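Side-chain contacts in guanylate kinase (Stenotrophomonas maltophilia, PDB 6WCT), which catalyses the ATP-dependent phosphorylation of GMP to GDP, a step probably essential for recycling GMP and, indirectly, cGMP: residues A[79-83]-A[84-88]; A[106-110]-A[111-115]; A[155-158]-A[159-163]; A[198-201]-A[202-206]. All coordinates share one frame; numbering follows the deposited sequence.

How the contacts relate
The four contacts follow one another along the chain, each a local meeting of neighbouring residues at a helix end. Contacts 1 and 2 close helices 75-83 and 106-110 with Schellman motifs, and each leads into a strand: 87-93 of the mixed sheet and 114-117 of the parallel sheet. Their centres lie about 20 Å apart, and they touch where Phe88 packs on Glu106. Contact 3 starts helix 159-173, about 39 Å from contact 2 between centres and on the other side of the chain's centre. Contact 4, at the end of helix 188-203, meets contact 2 through Asp114 and Arg203; their centres are about 17 Å apart. The set thus spans the GMP-binding sheet, the P-loop core, a helix start near the GMP-binding Arg61, and the subunit interface.

Contact 1 of 4, residues A[79-83]-A[84-88]; sequences EQMIA and AGDFF
Met81 and Phe87 carry the apolar part of this turn, their side chains crossing at about a right angle. Met81 CB sits 3.5 Å from Phe87 CE2, and the thioether bends back at chi3 (71°) to bring CE within 3.8 Å of Phe87 CZ. The sulfur makes a Met-aromatic contact, with SD 5.1 Å from the ring centroid in an oblique position. On the same ring, Ile82 CG1 approaches Phe87 CD2 at 3.8 Å. Asp86 also crosses Met81 at about a right angle, its carboxylate oxygen OD2 3.3 Å from Met81 CG.

The backbone behind these groups is a Schellman motif that closes helix 75-83, with Gly85 at positive phi just beyond its last turn. Asp86 N donates to Met81 O over 3.0 Å and Gly85 N to Ile82 O over 2.9 Å. One residue earlier, Ala84 N still bonds to Gln80 O. This reversal folds Phe87, the start of strand 87-93, back against the last helical turn.

Further out, Phe78 stacks on the Phe87 ring, and Phe55 of strand 55-56 packs against both Met81 and Phe87. Gly85 O accepts a hydrogen bond from Arg102 NE. The Phe87 side chain lies about 7 Å from the bound GMP and close to the side chain of Glu89, which binds that nucleotide.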
ATOM      1  N   GLU A  79      29.871 -11.479  17.999  1.00 62.25           N
ATOM      2  CA  GLU A  79      30.858 -10.453  17.682  1.00 71.08           C
ATOM      3  C   GLU A  79      31.915 -10.988  16.727  1.00 74.95           C
ATOM      4  O   GLU A  79      32.441 -10.231  15.903  1.00 71.03           O
ATOM      5  CB  GLU A  79      31.485  -9.898  18.964  1.00 79.21           C
ATOM      6  CG  GLU A  79      30.511  -9.043  19.776  1.00 85.34           C
ATOM      7  CD  GLU A  79      31.049  -8.639  21.141  1.00 98.10           C
ATOM      8  OE1 GLU A  79      30.312  -7.970  21.904  1.00 90.79           O
ATOM      9  OE2 GLU A  79      32.213  -8.978  21.448  1.00108.71           O
ATOM     10  N   GLN A  80      32.239 -12.283  16.826  1.00 78.05           N
ATOM     11  CA  GLN A  80      33.055 -12.927  15.799  1.00 81.52           C
ATOM     12  C   GLN A  80      32.380 -12.827  14.437  1.00 72.21           C
ATOM     13  O   GLN A  80      33.045 -12.649  13.411  1.00 69.11           O
ATOM     14  CB  GLN A  80      33.302 -14.396  16.156  1.00 86.47           C
ATOM     15  CG  GLN A  80      34.048 -15.191  15.078  1.00 95.00           C
ATOM     16  CD  GLN A  80      34.268 -16.651  15.452  1.00101.55           C
ATOM     17  OE1 GLN A  80      34.360 -16.998  16.629  1.00105.05           O
ATOM     18  NE2 GLN A  80      34.336 -17.517  14.444  1.00102.56           N
ATOM     19  N   MET A  81      31.060 -12.991  14.402  1.00 64.58           N
ATOM     20  CA  MET A  81      30.344 -12.864  13.142  1.00 66.31           C
ATOM     21  C   MET A  81      30.252 -11.413  12.687  1.00 59.70           C
ATOM     22  O   MET A  81      30.214 -11.154  11.482  1.00 66.28           O
ATOM     23  CB  MET A  81      28.950 -13.478  13.265  1.00 68.28           C
ATOM     24  CG  MET A  81      28.969 -14.997  13.380  1.00 68.06           C
ATOM     25  SD  MET A  81      27.328 -15.635  13.736  1.00 67.46           S
ATOM     26  CE  MET A  81      26.498 -15.349  12.170  1.00 55.92           C
ATOM     27  N   ILE A  82      30.159 -10.461  13.623  1.00 58.51           N
ATOM     28  CA  ILE A  82      30.226  -9.051  13.246  1.00 60.33           C
ATOM     29  C   ILE A  82      31.547  -8.763  12.547  1.00 72.72           C
ATOM     30  O   ILE A  82      31.577  -8.256  11.419  1.00 75.71           O
ATOM     31  CB  ILE A  82      30.036  -8.143  14.477  1.00 62.22           C
ATOM     32  CG1 ILE A  82      28.620  -8.248  15.059  1.00 58.26           C
ATOM     33  CG2 ILE A  82      30.397  -6.684  14.144  1.00 63.22           C
ATOM     34  CD1 ILE A  82      28.417  -7.381  16.311  1.00 55.77           C
ATOM     35  N   ALA A  83      32.661  -9.105  13.207  1.00 79.70           N
ATOM     36  CA  ALA A  83      33.995  -8.820  12.678  1.00 80.33           C
ATOM     37  C   ALA A  83      34.237  -9.499  11.332  1.00 84.21           C
ATOM     38  O   ALA A  83      34.935  -8.947  10.473  1.00 93.47           O
ATOM     39  CB  ALA A  83      35.052  -9.255  13.691  1.00 78.93           C
ATOM     40  N   ALA A  84      33.674 -10.689  11.130  1.00 76.43           N
ATOM     41  CA  ALA A  84      33.815 -11.407   9.871  1.00 76.66           C
ATOM     42  C   ALA A  84      32.955 -10.833   8.755  1.00 82.43           C
ATOM     43  O   ALA A  84      33.062 -11.305   7.618  1.00 83.60           O
ATOM     44  CB  ALA A  84      33.455 -12.879  10.061  1.00 70.27           C
ATOM     45  N   GLY A  85      32.111  -9.842   9.044  1.00 80.13           N
ATOM     46  CA  GLY A  85      31.212  -9.299   8.042  1.00 80.70           C
ATOM     47  C   GLY A  85      30.044 -10.188   7.670  1.00 77.79           C
ATOM     48  O   GLY A  85      29.551 -10.112   6.541  1.00 86.51           O
ATOM     49  N   ASP A  86      29.594 -11.041   8.587  1.00 70.90           N
ATOM     50  CA  ASP A  86      28.514 -11.975   8.286  1.00 69.61           C
ATOM     51  C   ASP A  86      27.123 -11.334   8.280  1.00 61.04           C
ATOM     52  O   ASP A  86      26.191 -11.922   7.726  1.00 59.58           O
ATOM     53  CB  ASP A  86      28.518 -13.121   9.307  1.00 70.43           C
ATOM     54  CG  ASP A  86      29.810 -13.942   9.274  1.00 79.87           C
ATOM     55  OD1 ASP A  86      30.447 -14.029   8.202  1.00 78.40           O
ATOM     56  OD2 ASP A  86      30.198 -14.487  10.329  1.00 78.20           O
ATOM     57  N   PHE A  87      26.948 -10.149   8.857  1.00 60.36           N
ATOM     58  CA  PHE A  87      25.605  -9.602   9.046  1.00 64.87           C
ATOM     59  C   PHE A  87      25.236  -8.566   7.988  1.00 62.77           C
ATOM     60  O   PHE A  87      25.973  -7.598   7.765  1.00 55.63           O
ATOM     61  CB  PHE A  87      25.469  -9.005  10.443  1.00 63.43           C
ATOM     62  CG  PHE A  87      25.449 -10.040  11.516  1.00 61.78           C
ATOM     63  CD1 PHE A  87      24.442 -10.986  11.562  1.00 54.46           C
ATOM     64  CD2 PHE A  87      26.458 -10.082  12.466  1.00 66.17           C
ATOM     65  CE1 PHE A  87      24.432 -11.948  12.545  1.00 56.02           C
ATOM     66  CE2 PHE A  87      26.456 -11.038  13.448  1.00 64.01           C
ATOM     67  CZ  PHE A  87      25.445 -11.982  13.487  1.00 55.86           C
ATOM     68  N   PHE A  88      24.075  -8.771   7.363  1.00 55.87           N
ATOM     69  CA  PHE A  88      23.473  -7.762   6.494  1.00 58.45           C
ATOM     70  C   PHE A  88      23.181  -6.478   7.267  1.00 62.09           C
ATOM     71  O   PHE A  88      23.497  -5.370   6.815  1.00 68.61           O
ATOM     72  CB  PHE A  88      22.200  -8.360   5.881  1.00 52.86           C
ATOM     73  CG  PHE A  88      21.441  -7.440   4.974  1.00 65.61           C
ATOM     74  CD1 PHE A  88      21.949  -7.071   3.742  1.00 76.11           C
ATOM     75  CD2 PHE A  88      20.173  -6.997   5.333  1.00 66.50           C
ATOM     76  CE1 PHE A  88      21.226  -6.234   2.903  1.00 77.72           C
ATOM     77  CE2 PHE A  88      19.441  -6.168   4.499  1.00 68.70           C
ATOM     78  CZ  PHE A  88      19.968  -5.784   3.282  1.00 68.65           C
TER

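Contact 2 of 4, residues A[106-110]-A[111-115]; sequences EPQLA and AGQDV
Two backbone bonds reverse the chain where Gln108 and Leu109 meet Gly112 and Gln113: Gln113 N donates to Gln108 O at 2.8 Å and Gly112 N to Leu109 O at 3.1 Å. Ala111 N keeps a helical bond to Pro107 O and adds a weak one to Gln108 O, which therefore receives two donors.

Beside this turn, Gln108 CB touches Val115 CG2 (3.7 Å) and, in a second direction about a right angle away, Gln113 CB (3.8 Å). The Gln108 chain bends away at chi2 (81°), and its NE2 donates to Gln103 O. Leu109 crosses Val115 at about a right angle; its CD2 lies 4.0 Å from Val115 CG2 and 3.4 Å from Gln113 O. Gln113 also bends at chi2, which turns its amide onto the carbonyl of the next residue, Asp114 O: NE2 donates over 2.9 Å on a carbonyl lone pair, with the acceptor in the amide plane.

Leu24 of strand 24-28 packs against both Leu109 and Val115. With Gly112, at positive phi, as its C-prime residue, this is a Schellman motif that ends helix 106-110 and turns the chain into strand 114-117 of the P-loop core's parallel sheet.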
ATOM      1  N   GLU A 106      20.615 -11.412   1.121  1.00 75.56           N
ATOM      2  CA  GLU A 106      21.229 -10.937  -0.118  1.00 75.56           C
ATOM      3  C   GLU A 106      21.160 -11.951  -1.252  1.00 79.34           C
ATOM      4  O   GLU A 106      20.802 -11.554  -2.374  1.00 87.12           O
ATOM      5  CB  GLU A 106      22.669 -10.496   0.164  1.00 85.22           C
ATOM      6  CG  GLU A 106      22.789  -9.239   1.027  1.00 88.48           C
ATOM      7  CD  GLU A 106      24.228  -8.764   1.172  1.00 92.60           C
ATOM      8  OE1 GLU A 106      25.139  -9.494   0.733  1.00 97.26           O
ATOM      9  OE2 GLU A 106      24.454  -7.667   1.724  1.00 94.08           O
ATOM     10  N   PRO A 107      21.489 -13.238  -1.060  1.00 85.82           N
ATOM     11  CA  PRO A 107      21.315 -14.194  -2.172  1.00 86.63           C
ATOM     12  C   PRO A 107      19.867 -14.376  -2.591  1.00 81.61           C
ATOM     13  O   PRO A 107      19.573 -14.438  -3.788  1.00 83.50           O
ATOM     14  CB  PRO A 107      21.914 -15.492  -1.616  1.00 83.96           C
ATOM     15  CG  PRO A 107      22.836 -15.055  -0.542  1.00 85.32           C
ATOM     16  CD  PRO A 107      22.173 -13.868   0.082  1.00 85.26           C
ATOM     17  N   GLN A 108      18.954 -14.481  -1.625  1.00 73.81           N
ATOM     18  CA  GLN A 108      17.537 -14.633  -1.940  1.00 70.35           C
ATOM     19  C   GLN A 108      17.033 -13.462  -2.781  1.00 68.95           C
ATOM     20  O   GLN A 108      16.422 -13.662  -3.836  1.00 76.58           O
ATOM     21  CB  GLN A 108      16.737 -14.762  -0.636  1.00 67.36           C
ATOM     22  CG  GLN A 108      16.986 -16.074   0.119  1.00 64.64           C
ATOM     23  CD  GLN A 108      18.266 -16.034   0.941  1.00 74.24           C
ATOM     24  OE1 GLN A 108      19.130 -15.180   0.721  1.00 84.87           O
ATOM     25  NE2 GLN A 108      18.409 -16.972   1.877  1.00 63.91           N
ATOM     26  N   LEU A 109      17.278 -12.228  -2.330  1.00 66.03           N
ATOM     27  CA  LEU A 109      16.861 -11.063  -3.108  1.00 65.03           C
ATOM     28  C   LEU A 109      17.497 -11.064  -4.486  1.00 78.06           C
ATOM     29  O   LEU A 109      16.846 -10.724  -5.479  1.00 89.39           O
ATOM     30  CB  LEU A 109      17.210  -9.768  -2.384  1.00 62.05           C
ATOM     31  CG  LEU A 109      16.493  -9.429  -1.094  1.00 60.88           C
ATOM     32  CD1 LEU A 109      16.987  -8.066  -0.646  1.00 70.61           C
ATOM     33  CD2 LEU A 109      14.986  -9.416  -1.326  1.00 53.42           C
ATOM     34  N   ALA A 110      18.779 -11.417  -4.560  1.00 78.96           N
ATOM     35  CA  ALA A 110      19.445 -11.463  -5.851  1.00 87.34           C
ATOM     36  C   ALA A 110      18.841 -12.541  -6.740  1.00 86.63           C
ATOM     37  O   ALA A 110      18.815 -12.385  -7.964  1.00 82.94           O
ATOM     38  CB  ALA A 110      20.943 -11.699  -5.658  1.00 89.67           C
ATOM     39  N   ALA A 111      18.301 -13.603  -6.148  1.00 80.48           N
ATOM     40  CA  ALA A 111      17.683 -14.681  -6.908  1.00 80.24           C
ATOM     41  C   ALA A 111      16.202 -14.441  -7.170  1.00 76.29           C
ATOM     42  O   ALA A 111      15.511 -15.355  -7.630  1.00 76.83           O
ATOM     43  CB  ALA A 111      17.875 -16.017  -6.183  1.00 78.19           C
ATOM     44  N   GLY A 112      15.696 -13.248  -6.875  1.00 72.55           N
ATOM     45  CA  GLY A 112      14.301 -12.953  -7.132  1.00 79.58           C
ATOM     46  C   GLY A 112      13.352 -13.400  -6.049  1.00 72.28           C
ATOM     47  O   GLY A 112      12.133 -13.380  -6.261  1.00 74.50           O
ATOM     48  N   GLN A 113      13.870 -13.774  -4.887  1.00 61.74           N
ATOM     49  CA  GLN A 113      13.047 -14.215  -3.775  1.00 59.17           C
ATOM     50  C   GLN A 113      12.724 -13.026  -2.877  1.00 61.61           C
ATOM     51  O   GLN A 113      13.635 -12.304  -2.457  1.00 64.47           O
ATOM     52  CB  GLN A 113      13.781 -15.306  -2.989  1.00 53.34           C
ATOM     53  CG  GLN A 113      13.147 -15.672  -1.660  1.00 56.05           C
ATOM     54  CD  GLN A 113      11.869 -16.472  -1.811  1.00 61.13           C
ATOM     55  OE1 GLN A 113      11.851 -17.545  -2.425  1.00 63.69           O
ATOM     56  NE2 GLN A 113      10.778 -15.936  -1.271  1.00 49.33           N
ATOM     57  N   ASP A 114      11.429 -12.808  -2.611  1.00 50.41           N
ATOM     58  CA  ASP A 114      11.029 -11.804  -1.632  1.00 46.80           C
ATOM     59  C   ASP A 114      11.363 -12.283  -0.225  1.00 51.59           C
ATOM     60  O   ASP A 114      11.240 -13.472   0.094  1.00 45.24           O
ATOM     61  CB  ASP A 114       9.534 -11.480  -1.727  1.00 62.12           C
ATOM     62  CG  ASP A 114       9.150 -10.806  -3.037  1.00 74.11           C
ATOM     63  OD1 ASP A 114      10.051 -10.470  -3.836  1.00 78.78           O
ATOM     64  OD2 ASP A 114       7.943 -10.564  -3.241  1.00 76.95           O
ATOM     65  N   VAL A 115      11.766 -11.339   0.625  1.00 40.85           N
ATOM     66  CA  VAL A 115      12.231 -11.626   1.974  1.00 38.14           C
ATOM     67  C   VAL A 115      11.598 -10.633   2.931  1.00 43.30           C
ATOM     68  O   VAL A 115      11.511  -9.434   2.637  1.00 35.71           O
ATOM     69  CB  VAL A 115      13.772 -11.573   2.084  1.00 39.34           C
ATOM     70  CG1 VAL A 115      14.208 -11.871   3.519  1.00 38.94           C
ATOM     71  CG2 VAL A 115      14.397 -12.566   1.146  1.00 44.63           C
TER

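Contact 3 of 4, residues A[155-158]-A[159-163]; sequences GQDS and EAVIA
Ser158 meets Val161 through a side chain turned to chi1 72°, which sets OG between the backbone N and the carbonyl carbon and aims it at the amides of the following turn. Ser158 is the N-cap of helix 159-173: Val161 N donates to its OG over 3.0 Å, at an N-H...O angle of 159°. The cap thereby satisfies an amide that lies too early in the helix to find an acceptor four residues back within it.

Ile162 N continues the pattern with a 2.8 Å bond to Ser158 O, and so one serine supplies both a side-chain and a backbone acceptor. The Ile162 side chain passes beyond the oxygen of that carbonyl, its CG1 lying beside its own backbone N and 3.2 Å from Ser158 O. It also reaches back to Asp157 CB, with CG1 at 3.8 Å.

Asp157 crosses Val161 at about a right angle, its carboxylate presented to one methyl branch while the cap hydroxyl meets the other. Asp157 OD2 forms a salt bridge with Arg165 NH1, a residue farther along the same helix. Asp157 also lies about 6 Å, side chain to side chain, from the GMP-binding Arg61. On Val161, CG1 is 3.3 Å from Asp157 OD1, and CG2 is 3.4 Å from Ser158 OG.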
ATOM      1  N   GLY A 155       5.153 -16.800  29.404  1.00120.43           N
ATOM      2  CA  GLY A 155       6.021 -17.390  30.403  1.00120.30           C
ATOM      3  C   GLY A 155       6.075 -16.546  31.658  1.00115.40           C
ATOM      4  O   GLY A 155       5.863 -15.334  31.650  1.00111.09           O
ATOM      5  N   GLN A 156       6.375 -17.213  32.770  1.00115.76           N
ATOM      6  CA  GLN A 156       6.452 -16.568  34.078  1.00109.32           C
ATOM      7  C   GLN A 156       7.631 -15.608  34.089  1.00101.68           C
ATOM      8  O   GLN A 156       8.782 -16.017  34.263  1.00101.53           O
ATOM      9  CB  GLN A 156       6.583 -17.610  35.183  1.00108.87           C
ATOM     10  N   ASP A 157       7.348 -14.325  33.895  1.00 93.81           N
ATOM     11  CA  ASP A 157       8.343 -13.268  34.001  1.00 81.31           C
ATOM     12  C   ASP A 157       8.108 -12.476  35.280  1.00 77.45           C
ATOM     13  O   ASP A 157       6.960 -12.253  35.683  1.00 78.31           O
ATOM     14  CB  ASP A 157       8.287 -12.342  32.789  1.00 81.13           C
ATOM     15  CG  ASP A 157       9.452 -12.551  31.855  1.00 83.69           C
ATOM     16  OD1 ASP A 157      10.568 -12.794  32.359  1.00 85.69           O
ATOM     17  OD2 ASP A 157       9.252 -12.482  30.624  1.00 85.04           O
ATOM     18  N   SER A 158       9.194 -12.067  35.931  1.00 65.26           N
ATOM     19  CA  SER A 158       9.042 -11.301  37.151  1.00 61.49           C
ATOM     20  C   SER A 158       8.463  -9.929  36.839  1.00 63.01           C
ATOM     21  O   SER A 158       8.473  -9.460  35.695  1.00 57.65           O
ATOM     22  CB  SER A 158      10.379 -11.144  37.868  1.00 61.43           C
ATOM     23  OG  SER A 158      11.213 -10.245  37.165  1.00 55.92           O
ATOM     24  N   GLU A 159       7.960  -9.274  37.883  1.00 68.52           N
ATOM     25  CA  GLU A 159       7.472  -7.911  37.719  1.00 76.65           C
ATOM     26  C   GLU A 159       8.592  -6.974  37.290  1.00 75.33           C
ATOM     27  O   GLU A 159       8.367  -6.044  36.505  1.00 77.51           O
ATOM     28  CB  GLU A 159       6.816  -7.423  39.007  1.00 87.50           C
ATOM     29  CG  GLU A 159       5.737  -6.386  38.761  1.00 91.94           C
ATOM     30  CD  GLU A 159       4.724  -6.838  37.718  1.00 90.69           C
ATOM     31  OE1 GLU A 159       4.661  -6.212  36.632  1.00 88.80           O
ATOM     32  OE2 GLU A 159       4.001  -7.825  37.985  1.00 86.59           O
ATOM     33  N   ALA A 160       9.807  -7.191  37.803  1.00 65.36           N
ATOM     34  CA  ALA A 160      10.925  -6.337  37.417  1.00 65.23           C
ATOM     35  C   ALA A 160      11.302  -6.529  35.951  1.00 63.49           C
ATOM     36  O   ALA A 160      11.657  -5.566  35.262  1.00 60.32           O
ATOM     37  CB  ALA A 160      12.130  -6.629  38.307  1.00 66.75           C
ATOM     38  N   VAL A 161      11.233  -7.765  35.453  1.00 59.24           N
ATOM     39  CA  VAL A 161      11.518  -7.988  34.045  1.00 56.02           C
ATOM     40  C   VAL A 161      10.376  -7.462  33.186  1.00 63.38           C
ATOM     41  O   VAL A 161      10.603  -6.880  32.120  1.00 57.13           O
ATOM     42  CB  VAL A 161      11.815  -9.474  33.784  1.00 56.61           C
ATOM     43  CG1 VAL A 161      11.902  -9.746  32.296  1.00 55.23           C
ATOM     44  CG2 VAL A 161      13.118  -9.848  34.432  1.00 58.35           C
ATOM     45  N   ILE A 162       9.135  -7.607  33.653  1.00 67.86           N
ATOM     46  CA  ILE A 162       8.018  -7.099  32.866  1.00 70.21           C
ATOM     47  C   ILE A 162       8.100  -5.587  32.756  1.00 69.34           C
ATOM     48  O   ILE A 162       7.888  -5.020  31.679  1.00 71.36           O
ATOM     49  CB  ILE A 162       6.674  -7.560  33.456  1.00 72.68           C
ATOM     50  CG1 ILE A 162       6.483  -9.060  33.218  1.00 72.43           C
ATOM     51  CG2 ILE A 162       5.520  -6.773  32.834  1.00 62.56           C
ATOM     52  CD1 ILE A 162       5.100  -9.558  33.551  1.00 77.82           C
ATOM     53  N   ALA A 163       8.452  -4.911  33.849  1.00 71.37           N
ATOM     54  CA  ALA A 163       8.612  -3.462  33.785  1.00 66.58           C
ATOM     55  C   ALA A 163       9.738  -3.068  32.835  1.00 54.70           C
ATOM     56  O   ALA A 163       9.613  -2.090  32.093  1.00 57.04           O
ATOM     57  CB  ALA A 163       8.863  -2.895  35.182  1.00 75.68           C
TER

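Contact 4 of 4, residues A[198-201]-A[202-206]; sequences IFTA and SRLRR
Phe199 O is the point on which Ser202 and Arg203 converge, one by hydrogen bond and the other by its flat group. The Ser202 hydroxyl, turned back over the helix at chi1 80°, donates from OG to Phe199 O over 2.9 Å, tilted 23° from the carbonyl plane. Ser202 N adds a weak bond to the same oxygen, while its main bond goes to Ile198 O at 3.1 Å. Arg203 runs extended from CG to NE back along the helix, bringing its guanidinium beneath this carbonyl: Phe199 O lies over one face, 3.7 Å from the plane and offset toward the rim, with Thr200 CA 3.8 Å from NH1.

Leu204 rests against Thr200, its CG 3.5 Å from Thr200 O. Where the helix gives out, Leu204 N bonds to Ala201 O at 3.0 Å. Arg205 folds back by its bend at chi3, and NE donates to Ser202 O over 3.0 Å, in the carbonyl plane and on a lone pair.

These bonds finish helix 188-203 just before helix 206-212. Ile198 and Phe199 pack onto the parallel sheet, and Leu204 of the second subunit packs on Ile198. Ser202 OG is also bonded to Tyr25 OH, and Arg203 NH2 forms a salt bridge with Asp46. Arg203 thus has its charge met by Asp46, with Phe199 O over one guanidinium face, and Arg205 NE is bonded to Ser202 O; the partly negative carbonyls of the last helical turn probably suit both positive groups.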
ATOM      1  N   ILE A 198      -1.164  -4.795   2.217  1.00 40.84           N
ATOM      2  CA  ILE A 198       0.078  -4.043   2.019  1.00 35.15           C
ATOM      3  C   ILE A 198       1.028  -4.813   1.108  1.00 36.63           C
ATOM      4  O   ILE A 198       1.625  -4.246   0.190  1.00 34.96           O
ATOM      5  CB  ILE A 198       0.740  -3.730   3.370  1.00 33.55           C
ATOM      6  CG1 ILE A 198      -0.110  -2.738   4.179  1.00 37.54           C
ATOM      7  CG2 ILE A 198       2.206  -3.236   3.171  1.00 31.32           C
ATOM      8  CD1 ILE A 198       0.433  -2.495   5.620  1.00 29.00           C
ATOM      9  N   PHE A 199       1.181  -6.128   1.342  1.00 40.73           N
ATOM     10  CA  PHE A 199       2.071  -6.913   0.484  1.00 37.71           C
ATOM     11  C   PHE A 199       1.546  -6.985  -0.947  1.00 48.32           C
ATOM     12  O   PHE A 199       2.312  -6.822  -1.909  1.00 46.70           O
ATOM     13  CB  PHE A 199       2.282  -8.305   1.063  1.00 37.80           C
ATOM     14  CG  PHE A 199       3.065  -8.311   2.348  1.00 35.90           C
ATOM     15  CD1 PHE A 199       3.733  -7.170   2.778  1.00 39.90           C
ATOM     16  CD2 PHE A 199       3.137  -9.445   3.119  1.00 28.44           C
ATOM     17  CE1 PHE A 199       4.460  -7.175   3.969  1.00 40.28           C
ATOM     18  CE2 PHE A 199       3.868  -9.461   4.303  1.00 33.52           C
ATOM     19  CZ  PHE A 199       4.522  -8.330   4.730  1.00 29.80           C
ATOM     20  N   THR A 200       0.242  -7.209  -1.108  1.00 36.48           N
ATOM     21  CA  THR A 200      -0.349  -7.233  -2.437  1.00 39.95           C
ATOM     22  C   THR A 200      -0.144  -5.902  -3.154  1.00 43.95           C
ATOM     23  O   THR A 200       0.270  -5.868  -4.321  1.00 47.03           O
ATOM     24  CB  THR A 200      -1.837  -7.563  -2.331  1.00 46.84           C
ATOM     25  OG1 THR A 200      -2.003  -8.891  -1.800  1.00 48.87           O
ATOM     26  CG2 THR A 200      -2.534  -7.417  -3.693  1.00 40.46           C
ATOM     27  N   ALA A 201      -0.432  -4.790  -2.473  1.00 38.87           N
ATOM     28  CA  ALA A 201      -0.310  -3.487  -3.116  1.00 35.25           C
ATOM     29  C   ALA A 201       1.115  -3.212  -3.563  1.00 36.87           C
ATOM     30  O   ALA A 201       1.328  -2.571  -4.599  1.00 42.40           O
ATOM     31  CB  ALA A 201      -0.770  -2.382  -2.171  1.00 27.96           C
ATOM     32  N   SER A 202       2.100  -3.672  -2.800  1.00 34.17           N
ATOM     33  CA  SER A 202       3.474  -3.370  -3.168  1.00 43.71           C
ATOM     34  C   SER A 202       3.840  -4.004  -4.510  1.00 48.44           C
ATOM     35  O   SER A 202       4.621  -3.423  -5.264  1.00 43.13           O
ATOM     36  CB  SER A 202       4.429  -3.817  -2.062  1.00 38.62           C
ATOM     37  OG  SER A 202       4.676  -5.211  -2.130  1.00 43.53           O
ATOM     38  N   ARG A 203       3.267  -5.169  -4.845  1.00 45.24           N
ATOM     39  CA  ARG A 203       3.550  -5.772  -6.147  1.00 45.99           C
ATOM     40  C   ARG A 203       2.861  -5.056  -7.299  1.00 48.45           C
ATOM     41  O   ARG A 203       3.192  -5.329  -8.459  1.00 48.77           O
ATOM     42  CB  ARG A 203       3.120  -7.233  -6.177  1.00 45.93           C
ATOM     43  CG  ARG A 203       3.722  -8.037  -5.084  1.00 45.86           C
ATOM     44  CD  ARG A 203       3.458  -9.496  -5.253  1.00 42.30           C
ATOM     45  NE  ARG A 203       3.906 -10.145  -4.043  1.00 61.80           N
ATOM     46  CZ  ARG A 203       3.092 -10.494  -3.058  1.00 58.95           C
ATOM     47  NH1 ARG A 203       1.782 -10.282  -3.167  1.00 50.90           N
ATOM     48  NH2 ARG A 203       3.597 -11.068  -1.980  1.00 56.69           N
ATOM     49  N   LEU A 204       1.875  -4.209  -7.015  1.00 44.44           N
ATOM     50  CA  LEU A 204       1.162  -3.466  -8.043  1.00 44.09           C
ATOM     51  C   LEU A 204       1.766  -2.092  -8.312  1.00 45.15           C
ATOM     52  O   LEU A 204       1.287  -1.389  -9.208  1.00 46.13           O
ATOM     53  CB  LEU A 204      -0.307  -3.305  -7.635  1.00 42.61           C
ATOM     54  CG  LEU A 204      -1.044  -4.610  -7.317  1.00 47.02           C
ATOM     55  CD1 LEU A 204      -2.409  -4.316  -6.701  1.00 40.68           C
ATOM     56  CD2 LEU A 204      -1.191  -5.457  -8.561  1.00 44.88           C
ATOM     57  N   ARG A 205       2.797  -1.695  -7.570  1.00 44.06           N
ATOM     58  CA  ARG A 205       3.406  -0.384  -7.769  1.00 46.54           C
ATOM     59  C   ARG A 205       3.965  -0.259  -9.188  1.00 47.73           C
ATOM     60  O   ARG A 205       4.403  -1.242  -9.798  1.00 44.83           O
ATOM     61  CB  ARG A 205       4.501  -0.152  -6.719  1.00 43.56           C
ATOM     62  CG  ARG A 205       3.939   0.111  -5.307  1.00 47.04           C
ATOM     63  CD  ARG A 205       5.040   0.288  -4.277  1.00 51.96           C
ATOM     64  NE  ARG A 205       5.904  -0.888  -4.200  1.00 64.77           N
ATOM     65  CZ  ARG A 205       7.014  -0.951  -3.467  1.00 75.09           C
ATOM     66  NH1 ARG A 205       7.389   0.103  -2.748  1.00 81.84           N
ATOM     67  NH2 ARG A 205       7.752  -2.060  -3.454  1.00 61.88           N
ATOM     68  N   ARG A 206       3.941   0.973  -9.712  1.00 40.11           N
ATOM     69  CA  ARG A 206       4.260   1.212 -11.120  1.00 41.37           C
ATOM     70  C   ARG A 206       5.599   0.596 -11.518  1.00 49.23           C
ATOM     71  O   ARG A 206       5.693  -0.096 -12.540  1.00 54.59           O
ATOM     72  CB  ARG A 206       4.273   2.717 -11.404  1.00 45.29           C
ATOM     73  CG  ARG A 206       4.783   3.069 -12.786  1.00 57.36           C
ATOM     74  CD  ARG A 206       5.070   4.550 -12.901  1.00 61.38           C
ATOM     75  NE  ARG A 206       6.091   4.998 -11.960  1.00 60.24           N
ATOM     76  CZ  ARG A 206       5.848   5.741 -10.883  1.00 70.35           C
ATOM     77  NH1 ARG A 206       4.618   6.135 -10.602  1.00 71.83           N
ATOM     78  NH2 ARG A 206       6.842   6.093 -10.079  1.00 78.64           N
TER